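PDB 3AF6: transcription termination factor FttA from Pyrococcus horikoshii, which probably terminates transcription by cleaving nascent RNA at the exit channel of RNA polymerase, using a nuclease centre with two zinc ions. Local coordinates for residues A[536-541]-A[577-582]; A[417-422]-A[542-547]; A[91-96]-A[119-124]; A[97-102]-A[113-118]; A[183-188]-A[357-362]. All coordinates share one frame; numbering follows the deposited sequence.

How the contacts relate
Contacts 1 and 2 share the beta-CASP region: their centres lie about 14 Å apart, and helix 529-537, used by contact 1, leads into strand 544-547, used by contact 2. Contact 1 is partly buried and relies on backbone bonding and small apolar groups, whereas contact 2 is buried, with a hydroxyl pair at its middle and long cationic chains at its margin. Contacts 3 and 4 meet within KHb, about 9 Å between centres, where contact 4 nests in the chain loop closed by contact 3; valines and isoleucines pack continuously through both. Contact 5 stands apart on the surface, joining the linker after helix 164-178 to the metallo-beta-lactamase part, largely by packing.

Contact 1. Residues A[536-541]-A[577-582]; sequences QLAPDP and EVIKVN
The backbones approach at Ala538 and Val581, CA to CA 4.5 Å, where the chain leaving helix 529-537 meets the end of strand 576-580. Asn582 N donates to Ala538 O at 2.6 Å, the N-H fairly straight at 157° but the donor standing 44° above the carbonyl plane. The Asn582 amide also reaches toward Pro539 O, whose modelled place is doubtful. Beside this, the Ala538 methyl CB rests on Ile579 CG2 at 3.4 Å. That branch is offered because CG1 of Ile579 takes the position beside the backbone N (chi1 -65°), leaving CG2 trans to it. The Pro539 ring lies alongside Lys580 O, and Pro539 CA gives it a C-H...O contact of 3.3 Å. The Val581 side chain points away from segment 536-541, and its carbonyl is held by Arg565. Helix 529-537 and the hairpin 566-570/576-580 are thus pinned together just before neighbouring strands 544-547 and 584-587 enter the parallel alpha/beta sheet of the beta-CASP domain.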
# COMPACT_ATOMS: atom_id res chain seq x y z
N GLN A 536 19.11 24.27 5.85
CA GLN A 536 18.94 25.60 6.40
C GLN A 536 18.81 25.73 7.91
O GLN A 536 19.04 26.81 8.45
CB GLN A 536 17.75 26.29 5.73
CG GLN A 536 18.00 26.60 4.27
CD GLN A 536 17.11 27.70 3.75
OE1 GLN A 536 17.07 28.80 4.32
NE2 GLN A 536 16.40 27.43 2.66
N LEU A 537 18.47 24.65 8.60
CA LEU A 537 18.33 24.74 10.05
C LEU A 537 19.56 24.22 10.79
O LEU A 537 19.90 24.69 11.87
CB LEU A 537 17.08 23.98 10.51
CG LEU A 537 15.74 24.43 9.90
CD1 LEU A 537 14.62 23.59 10.47
CD2 LEU A 537 15.49 25.90 10.20
N ALA A 538 20.25 23.26 10.18
CA ALA A 538 21.43 22.64 10.78
C ALA A 538 22.36 23.54 11.61
O ALA A 538 22.69 23.21 12.75
CB ALA A 538 22.24 21.92 9.70
N PRO A 539 22.79 24.68 11.04
CA PRO A 539 23.68 25.58 11.77
C PRO A 539 23.17 26.10 13.12
O PRO A 539 23.89 26.05 14.12
CB PRO A 539 23.91 26.72 10.77
CG PRO A 539 23.83 26.02 9.47
CD PRO A 539 22.61 25.14 9.66
N ASP A 540 21.94 26.59 13.15
CA ASP A 540 21.36 27.15 14.37
C ASP A 540 21.00 26.11 15.44
O ASP A 540 20.18 25.22 15.21
CB ASP A 540 20.13 27.98 14.03
CG ASP A 540 19.68 28.86 15.17
OD1 ASP A 540 20.25 28.73 16.28
OD2 ASP A 540 18.77 29.69 14.96
N PRO A 541 21.61 26.22 16.64
CA PRO A 541 21.34 25.29 17.74
C PRO A 541 20.01 25.54 18.46
O PRO A 541 19.70 24.88 19.45
CB PRO A 541 22.56 25.48 18.65
CG PRO A 541 22.88 26.92 18.46
CD PRO A 541 22.74 27.11 16.96
N GLU A 577 29.08 20.90 -0.91
CA GLU A 577 28.74 21.83 0.16
C GLU A 577 28.95 21.11 1.48
O GLU A 577 28.76 19.89 1.58
CB GLU A 577 27.27 22.25 0.03
CG GLU A 577 26.95 23.63 0.57
CD GLU A 577 25.45 23.89 0.69
OE1 GLU A 577 24.70 23.52 -0.25
OE2 GLU A 577 25.03 24.47 1.71
N VAL A 578 29.36 21.85 2.50
CA VAL A 578 29.57 21.26 3.81
C VAL A 578 28.61 21.86 4.82
O VAL A 578 28.83 22.96 5.33
CB VAL A 578 31.01 21.49 4.29
CG1 VAL A 578 31.96 20.61 3.51
CG2 VAL A 578 31.39 22.95 4.09
N ILE A 579 27.52 21.14 5.09
CA ILE A 579 26.52 21.63 6.04
C ILE A 579 27.04 21.43 7.46
O ILE A 579 27.46 20.34 7.84
CB ILE A 579 25.17 20.88 5.92
CG1 ILE A 579 24.53 21.16 4.56
CG2 ILE A 579 24.22 21.36 7.00
CD1 ILE A 579 25.26 20.52 3.41
N LYS A 580 27.02 22.51 8.23
CA LYS A 580 27.48 22.48 9.61
C LYS A 580 26.29 22.12 10.51
O LYS A 580 25.37 22.91 10.67
CB LYS A 580 28.04 23.86 9.98
CG LYS A 580 28.72 23.95 11.33
CD LYS A 580 29.09 25.40 11.65
CE LYS A 580 29.78 25.53 13.00
NZ LYS A 580 29.92 26.96 13.42
N VAL A 581 26.31 20.91 11.08
CA VAL A 581 25.21 20.48 11.93
C VAL A 581 25.40 20.88 13.39
O VAL A 581 26.24 20.31 14.10
CB VAL A 581 25.01 18.94 11.89
CG1 VAL A 581 23.77 18.55 12.68
CG2 VAL A 581 24.90 18.46 10.46
N ASN A 582 24.63 21.87 13.83
CA ASN A 582 24.70 22.35 15.21
C ASN A 582 23.37 22.11 15.93
O ASN A 582 23.35 21.86 17.13
CB ASN A 582 25.04 23.84 15.25
CG ASN A 582 26.28 24.17 14.46
OD1 ASN A 582 27.31 23.50 14.59
ND2 ASN A 582 26.20 25.21 13.64

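Contact 2. Residues A[417-422]-A[542-547]; sequences HNTIKR and KNSIIF
Thr419 and Ser544 form the tight part of this contact, with Thr419 OG1 3.1 Å from Ser544 OG and both residues buried. Thr419 sits near the end of helix 405-420 and Ser544 opens strand 544-547. The threonine hydroxyl is also tied to Val415 O one helical turn back. Its methyl, trans to the backbone N, is carried over Lys542 O, with Thr419 CG2 3.5 Å from it. Ser544 OG is approached a second time by Arg422 NH2 at 3.2 Å; the oxygen lies at the guanidinium edge, in its plane, but the 129° angle marks the bond as weak. The stronger partner of this guanidinium is Glu584, through a salt bridge.

The looser margin is built of long chains. Arg422 leaves with CG between N and the carbonyl carbon (chi1 55°) and then runs straight, putting NE 3.3 Å from Lys542 O. Lys542, exposed, lays its methylenes by the Arg422 backbone, Lys542 CG to Arg422 O being 3.7 Å, before its amine leads away. Helix 405-420 thus packs its C-terminal end against the start of strand 544-547, between strands 425-429 and 584-587, in the helix-on-sheet layering of the beta-CASP alpha/beta fold.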
# COMPACT_ATOMS: atom_id res chain seq x y z
N HIS A 417 8.90 21.57 23.53
CA HIS A 417 8.84 22.67 24.49
C HIS A 417 10.21 23.30 24.72
O HIS A 417 10.34 24.52 24.69
CB HIS A 417 8.26 22.18 25.81
CG HIS A 417 6.77 21.99 25.78
ND1 HIS A 417 6.09 21.28 26.74
CD2 HIS A 417 5.84 22.42 24.89
CE1 HIS A 417 4.80 21.27 26.44
NE2 HIS A 417 4.62 21.96 25.33
N ASN A 418 11.22 22.46 24.94
CA ASN A 418 12.58 22.95 25.17
C ASN A 418 13.17 23.58 23.91
O ASN A 418 14.26 24.14 23.94
CB ASN A 418 13.48 21.79 25.62
CG ASN A 418 13.11 21.27 26.99
OD1 ASN A 418 11.98 20.84 27.22
ND2 ASN A 418 14.06 21.32 27.91
N THR A 419 12.44 23.47 22.80
CA THR A 419 12.88 24.02 21.53
C THR A 419 12.11 25.31 21.24
O THR A 419 12.72 26.33 20.91
CB THR A 419 12.64 23.02 20.36
OG1 THR A 419 13.45 21.85 20.56
CG2 THR A 419 12.99 23.65 19.03
N ILE A 420 10.79 25.27 21.37
CA ILE A 420 9.97 26.45 21.13
C ILE A 420 10.40 27.53 22.11
O ILE A 420 10.51 28.70 21.77
CB ILE A 420 8.48 26.18 21.38
CG1 ILE A 420 8.00 24.97 20.56
CG2 ILE A 420 7.67 27.41 21.03
CD1 ILE A 420 8.16 25.14 19.08
N LYS A 421 10.65 27.10 23.35
CA LYS A 421 11.07 28.01 24.41
C LYS A 421 12.30 28.81 24.01
O LYS A 421 12.28 30.04 24.07
CB LYS A 421 11.35 27.23 25.70
CG LYS A 421 10.42 27.59 26.86
CD LYS A 421 8.95 27.36 26.50
CE LYS A 421 8.03 27.77 27.65
NZ LYS A 421 6.58 27.59 27.32
N ARG A 422 13.37 28.12 23.62
CA ARG A 422 14.59 28.82 23.23
C ARG A 422 14.45 29.45 21.84
O ARG A 422 15.45 29.76 21.18
CB ARG A 422 15.79 27.87 23.26
CG ARG A 422 15.64 26.62 22.44
CD ARG A 422 16.79 25.67 22.70
NE ARG A 422 16.68 24.45 21.89
CZ ARG A 422 17.55 23.45 21.91
NH1 ARG A 422 18.62 23.51 22.69
NH2 ARG A 422 17.37 22.40 21.13
N LYS A 542 19.24 26.50 17.97
CA LYS A 542 17.93 26.79 18.55
C LYS A 542 16.96 25.72 18.04
O LYS A 542 16.08 25.26 18.76
CB LYS A 542 17.41 28.16 18.09
CG LYS A 542 18.11 29.36 18.67
CD LYS A 542 17.45 30.64 18.18
CE LYS A 542 18.06 31.85 18.87
NZ LYS A 542 17.38 33.12 18.48
N ASN A 543 17.16 25.35 16.78
CA ASN A 543 16.32 24.36 16.12
C ASN A 543 16.62 22.93 16.55
O ASN A 543 17.69 22.63 17.09
CB ASN A 543 16.48 24.47 14.60
CG ASN A 543 16.17 25.85 14.07
OD1 ASN A 543 15.08 26.39 14.29
ND2 ASN A 543 17.13 26.44 13.36
N SER A 544 15.67 22.04 16.28
CA SER A 544 15.83 20.64 16.62
C SER A 544 15.36 19.72 15.50
O SER A 544 14.45 20.06 14.73
CB SER A 544 15.05 20.30 17.89
OG SER A 544 15.83 20.57 19.05
N ILE A 545 16.01 18.57 15.39
CA ILE A 545 15.62 17.58 14.40
C ILE A 545 15.32 16.29 15.16
O ILE A 545 16.08 15.87 16.03
CB ILE A 545 16.73 17.37 13.33
CG1 ILE A 545 16.16 16.56 12.17
CG2 ILE A 545 17.94 16.68 13.95
CD1 ILE A 545 17.11 16.41 11.00
N ILE A 546 14.18 15.67 14.85
CA ILE A 546 13.77 14.44 15.52
C ILE A 546 13.51 13.31 14.52
O ILE A 546 12.63 13.41 13.67
CB ILE A 546 12.46 14.67 16.33
CG1 ILE A 546 12.67 15.78 17.36
CG2 ILE A 546 12.05 13.39 17.02
CD1 ILE A 546 11.40 16.18 18.08
N PHE A 547 14.28 12.24 14.63
CA PHE A 547 14.07 11.10 13.74
C PHE A 547 13.05 10.19 14.41
O PHE A 547 13.21 9.83 15.58
CB PHE A 547 15.39 10.35 13.49
CG PHE A 547 16.38 11.15 12.68
CD1 PHE A 547 16.15 11.41 11.33
CD2 PHE A 547 17.51 11.70 13.29
CE1 PHE A 547 17.02 12.22 10.60
CE2 PHE A 547 18.38 12.51 12.56
CZ PHE A 547 18.13 12.77 11.21

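Contact 3. Residues A[91-96]-A[119-124]; sequences EIVPKE and GLVIGK
Val93 places CG1 trans to its backbone N (chi1 178°), and Val121 does the same with CG2 while CG1 takes the position between N and the carbonyl carbon (chi1 63°). The two branches consequently meet, Val93 CG1 to Val121 CG2 at 3.6 Å, where the side chains cross obliquely. Both belong to KHb, a type II KH domain, and Gly123 and Lys124 are the first two residues of a GXXG motif, here Gly-Lys-Asn-Gly. KH folds commonly grip nucleic acid with this loop, and a similar role is possible, though not established, for this copy.

Behind the valines the contact is buried: Val121 also packs on Ile113 and Ala115 of strand 110-115, and Val93 on Ile132 of helix 130-134. Outward, it turns polar and looser. Lys124 curls back through chi2 of 64° and a similar bend at chi3, bringing NZ to within 3.3 Å of Leu120 O, a weak hydrogen bond. This puts the amine alongside the Pro94 ring, Lys124 NZ to Pro94 CG being 3.5 Å, the two side chains sliding past each other in opposite directions. Glu96, extended beyond CG, crosses Leu120 at about a right angle, its OE1 lying over the leucine's CB and CG. The carboxylate also draws near the lysine without a salt bridge: Glu96 OE1 stands 4.5 Å from Lys124 NZ.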
# COMPACT_ATOMS: atom_id res chain seq x y z
N GLU A 91 -31.88 13.21 -10.73
CA GLU A 91 -33.30 13.51 -10.54
C GLU A 91 -33.95 12.49 -9.61
O GLU A 91 -34.56 12.86 -8.61
CB GLU A 91 -34.00 13.50 -11.91
CG GLU A 91 -35.42 14.05 -11.90
CD GLU A 91 -36.08 13.96 -13.26
OE1 GLU A 91 -35.48 14.44 -14.25
OE2 GLU A 91 -37.21 13.43 -13.35
N ILE A 92 -33.81 11.21 -9.96
CA ILE A 92 -34.40 10.12 -9.18
C ILE A 92 -33.69 9.90 -7.84
O ILE A 92 -33.49 8.76 -7.42
CB ILE A 92 -34.39 8.81 -10.00
CG1 ILE A 92 -35.13 7.70 -9.23
CG2 ILE A 92 -32.96 8.40 -10.32
CD1 ILE A 92 -35.17 6.38 -9.96
N VAL A 93 -33.33 10.99 -7.17
CA VAL A 93 -32.65 10.89 -5.89
C VAL A 93 -32.99 12.08 -4.99
O VAL A 93 -32.91 13.23 -5.43
CB VAL A 93 -31.11 10.85 -6.06
CG1 VAL A 93 -30.43 10.80 -4.70
CG2 VAL A 93 -30.71 9.65 -6.90
N PRO A 94 -33.37 11.82 -3.73
CA PRO A 94 -33.72 12.90 -2.79
C PRO A 94 -32.56 13.90 -2.71
O PRO A 94 -31.66 13.75 -1.89
CB PRO A 94 -33.94 12.15 -1.48
CG PRO A 94 -34.52 10.85 -1.95
CD PRO A 94 -33.63 10.50 -3.12
N LYS A 95 -32.62 14.92 -3.56
CA LYS A 95 -31.60 15.96 -3.67
C LYS A 95 -31.05 16.55 -2.37
O LYS A 95 -30.19 17.44 -2.41
CB LYS A 95 -32.11 17.09 -4.57
CG LYS A 95 -32.47 16.63 -5.98
CD LYS A 95 -33.05 17.77 -6.81
CE LYS A 95 -33.45 17.29 -8.20
NZ LYS A 95 -34.07 18.38 -9.00
N GLU A 96 -31.53 16.08 -1.23
CA GLU A 96 -31.06 16.57 0.06
C GLU A 96 -29.63 16.08 0.33
O GLU A 96 -28.74 16.88 0.61
CB GLU A 96 -31.98 16.10 1.19
CG GLU A 96 -32.13 14.59 1.28
CD GLU A 96 -32.86 14.16 2.53
OE1 GLU A 96 -33.15 12.95 2.66
OE2 GLU A 96 -33.15 15.02 3.39
N GLY A 119 -27.27 7.51 3.63
CA GLY A 119 -28.51 6.91 4.09
C GLY A 119 -29.76 7.37 3.37
O GLY A 119 -30.75 6.63 3.30
N LEU A 120 -29.73 8.58 2.83
CA LEU A 120 -30.88 9.15 2.12
C LEU A 120 -30.79 8.95 0.61
O LEU A 120 -31.63 9.45 -0.13
CB LEU A 120 -31.01 10.65 2.43
CG LEU A 120 -31.13 11.12 3.88
CD1 LEU A 120 -32.26 10.36 4.58
CD2 LEU A 120 -29.81 10.89 4.60
N VAL A 121 -29.77 8.22 0.16
CA VAL A 121 -29.60 7.99 -1.27
C VAL A 121 -29.70 6.51 -1.63
O VAL A 121 -29.98 6.15 -2.77
CB VAL A 121 -28.23 8.54 -1.76
CG1 VAL A 121 -27.09 7.81 -1.07
CG2 VAL A 121 -28.13 8.39 -3.27
N ILE A 122 -29.47 5.64 -0.64
CA ILE A 122 -29.53 4.20 -0.87
C ILE A 122 -30.96 3.68 -0.73
O ILE A 122 -31.28 2.59 -1.20
CB ILE A 122 -28.60 3.45 0.13
CG1 ILE A 122 -28.56 1.97 -0.21
CG2 ILE A 122 -29.09 3.67 1.56
CD1 ILE A 122 -27.57 1.18 0.61
N GLY A 123 -31.81 4.48 -0.09
CA GLY A 123 -33.19 4.08 0.12
C GLY A 123 -33.47 3.88 1.59
O GLY A 123 -33.04 2.88 2.17
N LYS A 124 -34.18 4.83 2.19
CA LYS A 124 -34.52 4.76 3.62
C LYS A 124 -34.90 3.35 4.09
O LYS A 124 -34.73 3.01 5.26
CB LYS A 124 -35.64 5.75 3.95
CG LYS A 124 -35.15 7.15 4.35
CD LYS A 124 -34.41 7.86 3.22
CE LYS A 124 -35.36 8.27 2.10
NZ LYS A 124 -34.64 9.02 1.03

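Contact 4. Residues A[97-102]-A[113-118]; sequences AEITNI and IEAKKP
Asn101 and Glu114 lie side by side and point the same way, yet their flat ends are nearly perpendicular, amide against carboxylate at 86°. Asn101 ND2 donates to Glu114 OE2 at 2.8 Å; the oxygen lies in the amide plane, whereas the donor comes down on the carboxylate from well above its plane, 67° out. The other oxygen, Glu114 OE1, makes a salt bridge with Arg157. Both oxygens of this buried acid therefore have partners, and Arg157 would probably offset the charge.

Against the stem of that acid lies Thr100, whose CG2 takes the position between the backbone N and the carbonyl carbon, which brings it within 3.6 Å of Glu114 CG. On the apolar face, Ile99 CG2 approaches Ile113 CG2 at 4.2 Å with the side chains oblique, and Ile99 CG1 rests 3.9 Å from Ala115 CB. Further out, Glu98 and Lys116 touch through their CB atoms, 3.8 Å apart, while their charged ends lead away. Ala97 CB similarly meets Lys117 CB at 3.5 Å.

The backbones are joined by Lys116 N to Glu98 O, 2.6 Å, and inverse gamma turns centred on Ile99 and Glu114 accompany the irregular pairing. The pair prolongs the antiparallel hairpin of strands 103-105 and 110-115 in the three-stranded sheet of the KHb domain.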
# COMPACT_ATOMS: atom_id res chain seq x y z
N ALA A 97 -29.44 14.77 0.23
CA ALA A 97 -28.13 14.16 0.45
C ALA A 97 -27.11 14.72 -0.55
O ALA A 97 -26.89 14.13 -1.61
CB ALA A 97 -28.23 12.65 0.31
N GLU A 98 -26.51 15.84 -0.19
CA GLU A 98 -25.52 16.51 -1.03
C GLU A 98 -24.62 15.55 -1.80
O GLU A 98 -23.65 15.01 -1.25
CB GLU A 98 -24.66 17.45 -0.17
CG GLU A 98 -23.48 18.07 -0.91
CD GLU A 98 -23.90 18.90 -2.10
OE1 GLU A 98 -23.01 19.38 -2.84
OE2 GLU A 98 -25.12 19.08 -2.31
N ILE A 99 -24.94 15.35 -3.07
CA ILE A 99 -24.16 14.47 -3.93
C ILE A 99 -23.04 15.26 -4.60
O ILE A 99 -23.19 15.78 -5.71
CB ILE A 99 -25.05 13.84 -5.03
CG1 ILE A 99 -26.19 13.05 -4.37
CG2 ILE A 99 -24.23 12.93 -5.93
CD1 ILE A 99 -27.18 12.46 -5.35
N THR A 100 -21.90 15.36 -3.90
CA THR A 100 -20.75 16.10 -4.40
C THR A 100 -20.31 15.68 -5.80
O THR A 100 -20.13 16.52 -6.68
CB THR A 100 -19.54 15.97 -3.44
OG1 THR A 100 -18.48 16.81 -3.88
CG2 THR A 100 -19.05 14.53 -3.38
N ASN A 101 -20.15 14.37 -6.01
CA ASN A 101 -19.72 13.85 -7.30
C ASN A 101 -20.61 12.71 -7.77
O ASN A 101 -21.66 12.44 -7.19
CB ASN A 101 -18.27 13.38 -7.21
CG ASN A 101 -17.32 14.50 -6.81
OD1 ASN A 101 -17.14 15.48 -7.54
ND2 ASN A 101 -16.69 14.35 -5.64
N ILE A 102 -20.17 12.04 -8.83
CA ILE A 102 -20.91 10.91 -9.40
C ILE A 102 -20.16 10.42 -10.65
O ILE A 102 -20.41 10.87 -11.77
CB ILE A 102 -22.38 11.35 -9.74
CG1 ILE A 102 -23.23 10.13 -10.14
CG2 ILE A 102 -22.39 12.43 -10.81
CD1 ILE A 102 -23.02 9.64 -11.55
N ILE A 113 -22.03 6.93 -6.48
CA ILE A 113 -22.76 8.08 -5.96
C ILE A 113 -22.07 8.61 -4.71
O ILE A 113 -22.42 8.23 -3.59
CB ILE A 113 -24.21 7.69 -5.58
CG1 ILE A 113 -24.91 7.05 -6.78
CG2 ILE A 113 -24.98 8.92 -5.12
CD1 ILE A 113 -26.33 6.60 -6.49
N GLU A 114 -21.09 9.49 -4.90
CA GLU A 114 -20.36 10.06 -3.77
C GLU A 114 -21.20 11.12 -3.08
O GLU A 114 -20.94 12.32 -3.20
CB GLU A 114 -19.03 10.66 -4.25
CG GLU A 114 -18.11 11.10 -3.12
CD GLU A 114 -16.74 11.53 -3.61
OE1 GLU A 114 -16.07 10.70 -4.26
OE2 GLU A 114 -16.35 12.68 -3.36
N ALA A 115 -22.22 10.67 -2.35
CA ALA A 115 -23.11 11.57 -1.64
C ALA A 115 -22.58 11.85 -0.23
O ALA A 115 -21.88 11.02 0.35
CB ALA A 115 -24.51 10.97 -1.56
N LYS A 116 -22.92 13.02 0.31
CA LYS A 116 -22.48 13.41 1.64
C LYS A 116 -23.32 12.68 2.68
O LYS A 116 -22.88 12.45 3.81
CB LYS A 116 -22.63 14.93 1.81
CG LYS A 116 -21.89 15.51 3.00
CD LYS A 116 -21.87 17.03 2.93
CE LYS A 116 -21.04 17.64 4.04
NZ LYS A 116 -20.95 19.12 3.92
N LYS A 117 -24.54 12.31 2.29
CA LYS A 117 -25.46 11.59 3.16
C LYS A 117 -25.89 10.32 2.42
O LYS A 117 -26.83 10.34 1.63
CB LYS A 117 -26.69 12.45 3.46
CG LYS A 117 -26.40 13.94 3.59
CD LYS A 117 -25.35 14.24 4.64
CE LYS A 117 -25.00 15.72 4.67
NZ LYS A 117 -23.92 16.04 5.65
N PRO A 118 -25.19 9.20 2.66
CA PRO A 118 -25.49 7.92 2.02
C PRO A 118 -26.81 7.26 2.41
O PRO A 118 -27.41 6.54 1.61
CB PRO A 118 -24.28 7.07 2.40
CG PRO A 118 -23.95 7.57 3.77
CD PRO A 118 -24.05 9.07 3.59

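Contact 5. Residues A[183-188]-A[357-362]; sequences EYKSRW and NGLHNI
Apolar packing centres on Leu359, which reaches Ser186 and Lys185 from the other segment. Its CG is trans to the backbone N (chi1 -179°), directing the branched end at the linker: Leu359 CD2 lies 3.8 Å from Ser186 CB, and Leu359 CD1 4.4 Å from Lys185 CE, the aliphatic part of an exposed lysine. Leu359 also touches Ile189 and Arg651.

Polar groups approach without bonding to one another. Glu183 OE1 faces Asn357 OD1 at 3.9 Å, acceptor to acceptor, the carboxylate and amide planes turned 49° apart. Glu183 spends its other oxygen on a salt bridge to Arg336, and Ser186 OG is hydrogen-bonded to Asp334. Tyr184 turns away, its hydroxyl taken by Asp210.

Backbone proximity is modest: Lys185 CA and Asn357 CA are 6.2 Å apart, and Tyr184 O to Asn357 N is 4.2 Å. Segment 357-362 is shaped by the turn between strands 349-355 and 360-364, where Leu359 and His360 both face Ile355 in a classic beta bulge.

Between the two segments the closest apolar packing is therefore that of Leu359, and the polar groups make no bond to one another. The linker's directional bonds go to neighbours instead: Arg336, Asp334 and Asp210 fix its polar side chains against the metallo-beta-lactamase part.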
# COMPACT_ATOMS: atom_id res chain seq x y z
N GLU A 183 -7.64 -26.37 -11.26
CA GLU A 183 -6.85 -26.40 -10.03
C GLU A 183 -5.75 -27.43 -10.18
O GLU A 183 -6.00 -28.58 -10.54
CB GLU A 183 -7.71 -26.74 -8.81
CG GLU A 183 -8.63 -25.60 -8.37
CD GLU A 183 -9.07 -25.70 -6.91
OE1 GLU A 183 -9.58 -26.77 -6.49
OE2 GLU A 183 -8.92 -24.69 -6.17
N TYR A 184 -4.53 -27.01 -9.89
CA TYR A 184 -3.37 -27.86 -10.06
C TYR A 184 -2.59 -28.13 -8.78
O TYR A 184 -2.46 -27.25 -7.93
CB TYR A 184 -2.46 -27.22 -11.11
CG TYR A 184 -1.20 -27.97 -11.42
CD1 TYR A 184 -1.25 -29.30 -11.85
CD2 TYR A 184 0.04 -27.35 -11.34
CE1 TYR A 184 -0.08 -29.99 -12.20
CE2 TYR A 184 1.21 -28.02 -11.69
CZ TYR A 184 1.14 -29.34 -12.12
OH TYR A 184 2.29 -30.01 -12.50
N LYS A 185 -2.07 -29.34 -8.65
CA LYS A 185 -1.28 -29.72 -7.49
C LYS A 185 0.17 -29.70 -7.96
O LYS A 185 0.63 -30.60 -8.66
CB LYS A 185 -1.66 -31.11 -7.00
CG LYS A 185 -0.94 -31.54 -5.73
CD LYS A 185 -1.29 -32.98 -5.35
CE LYS A 185 -0.49 -33.45 -4.13
NZ LYS A 185 -0.96 -34.77 -3.59
N SER A 186 0.89 -28.65 -7.56
CA SER A 186 2.28 -28.42 -7.93
C SER A 186 3.26 -29.55 -7.59
O SER A 186 3.14 -30.22 -6.56
CB SER A 186 2.77 -27.14 -7.26
OG SER A 186 1.82 -26.09 -7.37
N ARG A 187 4.24 -29.75 -8.48
CA ARG A 187 5.26 -30.77 -8.28
C ARG A 187 6.35 -30.25 -7.33
O ARG A 187 7.02 -31.03 -6.65
CB ARG A 187 5.90 -31.16 -9.61
CG ARG A 187 5.03 -32.02 -10.52
CD ARG A 187 5.78 -32.39 -11.80
NE ARG A 187 5.52 -33.77 -12.20
CZ ARG A 187 4.94 -34.14 -13.34
NH1 ARG A 187 4.54 -33.22 -14.22
NH2 ARG A 187 4.75 -35.43 -13.60
N TRP A 188 6.53 -28.93 -7.32
CA TRP A 188 7.52 -28.32 -6.43
C TRP A 188 7.23 -26.84 -6.21
O TRP A 188 6.42 -26.24 -6.91
CB TRP A 188 8.96 -28.51 -6.97
CG TRP A 188 9.17 -28.22 -8.44
CD1 TRP A 188 9.21 -29.13 -9.46
CD2 TRP A 188 9.39 -26.94 -9.03
NE1 TRP A 188 9.44 -28.49 -10.66
CE2 TRP A 188 9.56 -27.15 -10.43
CE3 TRP A 188 9.46 -25.63 -8.54
CZ2 TRP A 188 9.80 -26.09 -11.32
CZ3 TRP A 188 9.69 -24.58 -9.43
CH2 TRP A 188 9.86 -24.82 -10.81
N ASN A 357 -3.79 -27.43 -3.90
CA ASN A 357 -5.06 -27.36 -3.19
C ASN A 357 -4.84 -27.98 -1.82
O ASN A 357 -5.42 -29.01 -1.48
CB ASN A 357 -6.17 -28.10 -3.93
CG ASN A 357 -7.52 -27.99 -3.22
OD1 ASN A 357 -8.00 -26.89 -2.92
ND2 ASN A 357 -8.14 -29.14 -2.93
N GLY A 358 -3.97 -27.35 -1.04
CA GLY A 358 -3.66 -27.84 0.29
C GLY A 358 -2.25 -28.38 0.36
O GLY A 358 -1.84 -28.95 1.36
N LEU A 359 -1.50 -28.18 -0.72
CA LEU A 359 -0.13 -28.65 -0.79
C LEU A 359 0.81 -27.92 0.16
O LEU A 359 1.53 -28.55 0.94
CB LEU A 359 0.39 -28.51 -2.22
CG LEU A 359 1.83 -28.99 -2.44
CD1 LEU A 359 1.95 -30.47 -2.01
CD2 LEU A 359 2.21 -28.83 -3.91
N HIS A 360 0.82 -26.59 0.11
CA HIS A 360 1.70 -25.80 0.96
C HIS A 360 1.20 -24.36 1.07
O HIS A 360 0.59 -23.83 0.14
CB HIS A 360 3.11 -25.78 0.36
CG HIS A 360 4.17 -25.30 1.31
ND1 HIS A 360 4.89 -26.16 2.10
CD2 HIS A 360 4.63 -24.06 1.58
CE1 HIS A 360 5.76 -25.47 2.82
NE2 HIS A 360 5.62 -24.19 2.52
N ASN A 361 1.46 -23.73 2.22
CA ASN A 361 1.01 -22.36 2.42
C ASN A 361 2.12 -21.46 2.93
O ASN A 361 2.78 -21.77 3.92
CB ASN A 361 -0.18 -22.33 3.37
CG ASN A 361 -1.33 -23.14 2.85
OD1 ASN A 361 -1.29 -24.37 2.88
ND2 ASN A 361 -2.36 -22.46 2.35
N ILE A 362 2.30 -20.34 2.24
CA ILE A 362 3.31 -19.36 2.61
C ILE A 362 2.63 -18.07 3.05
O ILE A 362 1.59 -17.69 2.52
CB ILE A 362 4.22 -19.01 1.40
CG1 ILE A 362 4.81 -20.29 0.79
CG2 ILE A 362 5.35 -18.09 1.84
CD1 ILE A 362 5.49 -20.06 -0.56